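Local coordinates for 3-oxoacyl-(acyl-carrier protein) synthase II (Thermus thermophilus, PDB 1J3N) that probably catalyses the condensation of acyl chains with malonyl-acyl carrier protein, the chain-elongating step of bacterial fatty acid synthesis, as a homodimeric beta-ketoacyl synthase, at residues A165-R173 against E254-A262. Sequence-based numbering, arbitrary orientation.
Sequences ADALGSALR and ELVGFGRSA
With its CG anti to the backbone N (chi1 178°), Phe258 lifts its ring from strand 254-262 onto helix 165-173, and a similar, less exact anti setting in Asp166 (-155°) brings OD1 to Arg260. Gly169 CA sits over the centre of one face of the Phe258 ring, 3.4 Å from its centroid, a CH-pi contact; the lack of a side chain at Gly169 lets the ring come this close. Arg260, bent at chi3, gives NH1 to the syn side of Asp166 OD1 at 2.7 Å, a bent salt bridge (N-H...O 135°) with carboxylate and guanidinium nearly perpendicular; OD2 bonds Thr159 and Ser155 of the second subunit. In this thiolase-type fold the contact packs helix 163-176 on strand 253-262 of the mixed sheet, between strands 4-13 and 399-406. The strand carries a classic beta bulge, Val256 and Gly257 facing Ala404. Leu172 sets CD2 3.7 Å from Phe258 CB, and its CB meets Leu255 CD2 at 3.7 Å. An alanine at Phe258 would probably leave the Gly169 backbone without its aromatic partner and open a gap beside the Arg260 guanidinium. Phe258 CB lies over one face of the Arg173 guanidinium, offset toward its rim; Arg173 NH1 bonds Gln176, while Glu179 of the second subunit forms salt bridges with both Arg173 and Arg260.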
loop_
_atom_site.group_PDB
_atom_site.type_symbol
_atom_site.label_atom_id
_atom_site.label_comp_id
_atom_site.label_asym_id
_atom_site.label_seq_id
_atom_site.Cartn_x
_atom_site.Cartn_y
_atom_site.Cartn_z
ATOM N N ALA A 165 3.784 0.293 10.738
ATOM C CA ALA A 165 5.232 0.160 10.823
ATOM C C ALA A 165 5.878 0.128 9.430
ATOM O O ALA A 165 6.956 0.682 9.217
ATOM C CB ALA A 165 5.585 -1.096 11.602
ATOM N N ASP A 166 5.207 -0.539 8.500
ATOM C CA ASP A 166 5.653 -0.663 7.118
ATOM C C ASP A 166 5.705 0.757 6.526
ATOM O O ASP A 166 6.665 1.131 5.840
ATOM C CB ASP A 166 4.637 -1.527 6.349
ATOM C CG ASP A 166 5.234 -2.229 5.136
ATOM O OD1 ASP A 166 6.306 -1.818 4.642
ATOM O OD2 ASP A 166 4.602 -3.197 4.660
ATOM N N ALA A 167 4.669 1.546 6.801
ATOM C CA ALA A 167 4.600 2.916 6.293
ATOM C C ALA A 167 5.721 3.787 6.870
ATOM O O ALA A 167 6.352 4.555 6.152
ATOM C CB ALA A 167 3.234 3.529 6.624
ATOM N N LEU A 168 5.959 3.665 8.174
ATOM C CA LEU A 168 7.005 4.435 8.836
ATOM C C LEU A 168 8.386 4.022 8.333
ATOM O O LEU A 168 9.232 4.868 8.046
ATOM C CB LEU A 168 6.912 4.254 10.360
ATOM C CG LEU A 168 5.817 5.104 11.019
ATOM C CD1 LEU A 168 5.653 4.751 12.495
ATOM C CD2 LEU A 168 6.195 6.578 10.852
ATOM N N GLY A 169 8.611 2.717 8.227
ATOM C CA GLY A 169 9.892 2.233 7.741
ATOM C C GLY A 169 10.108 2.625 6.292
ATOM O O GLY A 169 11.231 2.884 5.868
ATOM N N SER A 170 9.029 2.675 5.519
ATOM C CA SER A 170 9.135 3.061 4.114
ATOM C C SER A 170 9.445 4.555 3.979
ATOM O O SER A 170 10.059 4.980 2.999
ATOM C CB SER A 170 7.839 2.721 3.371
ATOM O OG SER A 170 7.622 1.316 3.342
ATOM N N ALA A 171 9.004 5.347 4.957
ATOM C CA ALA A 171 9.262 6.789 4.954
ATOM C C ALA A 171 10.711 6.950 5.372
ATOM O O ALA A 171 11.413 7.836 4.895
ATOM C CB ALA A 171 8.342 7.511 5.949
ATOM N N LEU A 172 11.151 6.083 6.280
ATOM C CA LEU A 172 12.539 6.094 6.728
ATOM C C LEU A 172 13.423 5.980 5.495
ATOM O O LEU A 172 14.365 6.754 5.321
ATOM C CB LEU A 172 12.819 4.900 7.649
ATOM C CG LEU A 172 14.293 4.587 7.954
ATOM C CD1 LEU A 172 14.907 5.689 8.818
ATOM C CD2 LEU A 172 14.386 3.248 8.673
ATOM N N ARG A 173 13.104 5.016 4.636
ATOM C CA ARG A 173 13.875 4.775 3.414
ATOM C C ARG A 173 13.852 5.969 2.479
ATOM O O ARG A 173 14.866 6.342 1.911
ATOM C CB ARG A 173 13.336 3.547 2.679
ATOM C CG ARG A 173 13.477 2.258 3.457
ATOM C CD ARG A 173 14.906 2.031 3.950
ATOM N NE ARG A 173 15.054 0.693 4.519
ATOM C CZ ARG A 173 15.869 0.385 5.523
ATOM N NH1 ARG A 173 16.624 1.320 6.089
ATOM N NH2 ARG A 173 15.928 -0.865 5.966
ATOM N N GLU A 254 15.545 8.686 17.560
ATOM C CA GLU A 254 16.009 8.441 16.209
ATOM C C GLU A 254 15.464 7.103 15.717
ATOM O O GLU A 254 15.459 6.124 16.457
ATOM C CB GLU A 254 17.536 8.403 16.164
ATOM C CG GLU A 254 18.093 8.557 14.756
ATOM C CD GLU A 254 19.538 8.107 14.633
ATOM O OE1 GLU A 254 20.264 8.124 15.649
ATOM O OE2 GLU A 254 19.949 7.747 13.509
ATOM N N LEU A 255 14.976 7.073 14.480
ATOM C CA LEU A 255 14.486 5.829 13.885
ATOM C C LEU A 255 15.728 5.225 13.234
ATOM O O LEU A 255 16.158 5.669 12.173
ATOM C CB LEU A 255 13.411 6.104 12.827
ATOM C CG LEU A 255 12.890 4.909 12.018
ATOM C CD1 LEU A 255 12.500 3.784 12.943
ATOM C CD2 LEU A 255 11.700 5.350 11.177
ATOM N N VAL A 256 16.300 4.217 13.885
ATOM C CA VAL A 256 17.527 3.583 13.408
ATOM C C VAL A 256 17.387 2.259 12.644
ATOM O O VAL A 256 18.261 1.899 11.846
ATOM C CB VAL A 256 18.482 3.352 14.596
ATOM C CG1 VAL A 256 18.801 4.681 15.270
ATOM C CG2 VAL A 256 17.837 2.419 15.601
ATOM N N GLY A 257 16.310 1.524 12.880
ATOM C CA GLY A 257 16.170 0.253 12.192
ATOM C C GLY A 257 14.795 -0.078 11.657
ATOM O O GLY A 257 13.780 0.305 12.236
ATOM N N PHE A 258 14.779 -0.802 10.542
ATOM C CA PHE A 258 13.553 -1.225 9.879
ATOM C C PHE A 258 13.761 -2.665 9.398
ATOM O O PHE A 258 14.678 -2.949 8.631
ATOM C CB PHE A 258 13.260 -0.281 8.702
ATOM C CG PHE A 258 12.039 -0.646 7.898
ATOM C CD1 PHE A 258 10.885 -1.119 8.518
ATOM C CD2 PHE A 258 12.029 -0.466 6.515
ATOM C CE1 PHE A 258 9.730 -1.402 7.766
ATOM C CE2 PHE A 258 10.891 -0.741 5.760
ATOM C CZ PHE A 258 9.740 -1.208 6.386
ATOM N N GLY A 259 12.930 -3.581 9.882
ATOM C CA GLY A 259 13.081 -4.967 9.476
ATOM C C GLY A 259 11.770 -5.606 9.086
ATOM O O GLY A 259 10.762 -5.453 9.773
ATOM N N ARG A 260 11.785 -6.331 7.977
ATOM C CA ARG A 260 10.585 -6.983 7.489
ATOM C C ARG A 260 10.819 -8.418 7.047
ATOM O O ARG A 260 11.921 -8.786 6.646
ATOM C CB ARG A 260 10.004 -6.183 6.330
ATOM C CG ARG A 260 9.340 -4.889 6.759
ATOM C CD ARG A 260 8.765 -4.180 5.559
ATOM N NE ARG A 260 9.794 -3.919 4.560
ATOM C CZ ARG A 260 9.584 -3.268 3.418
ATOM N NH1 ARG A 260 8.371 -2.812 3.132
ATOM N NH2 ARG A 260 10.589 -3.064 2.569
ATOM N N SER A 261 9.763 -9.218 7.117
ATOM C CA SER A 261 9.823 -10.605 6.713
ATOM C C SER A 261 8.395 -11.091 6.451
ATOM O O SER A 261 7.430 -10.354 6.681
ATOM C CB SER A 261 10.466 -11.449 7.814
ATOM O OG SER A 261 9.507 -11.840 8.779
ATOM N N ALA A 262 8.268 -12.321 5.958
ATOM C CA ALA A 262 6.962 -12.909 5.689
ATOM C C ALA A 262 6.910 -14.293 6.309
ATOM O O ALA A 262 7.886 -15.048 6.265
ATOM C CB ALA A 262 6.695 -12.996 4.175
HETATM O O HOH W 1 18.386 2.047 9.019
#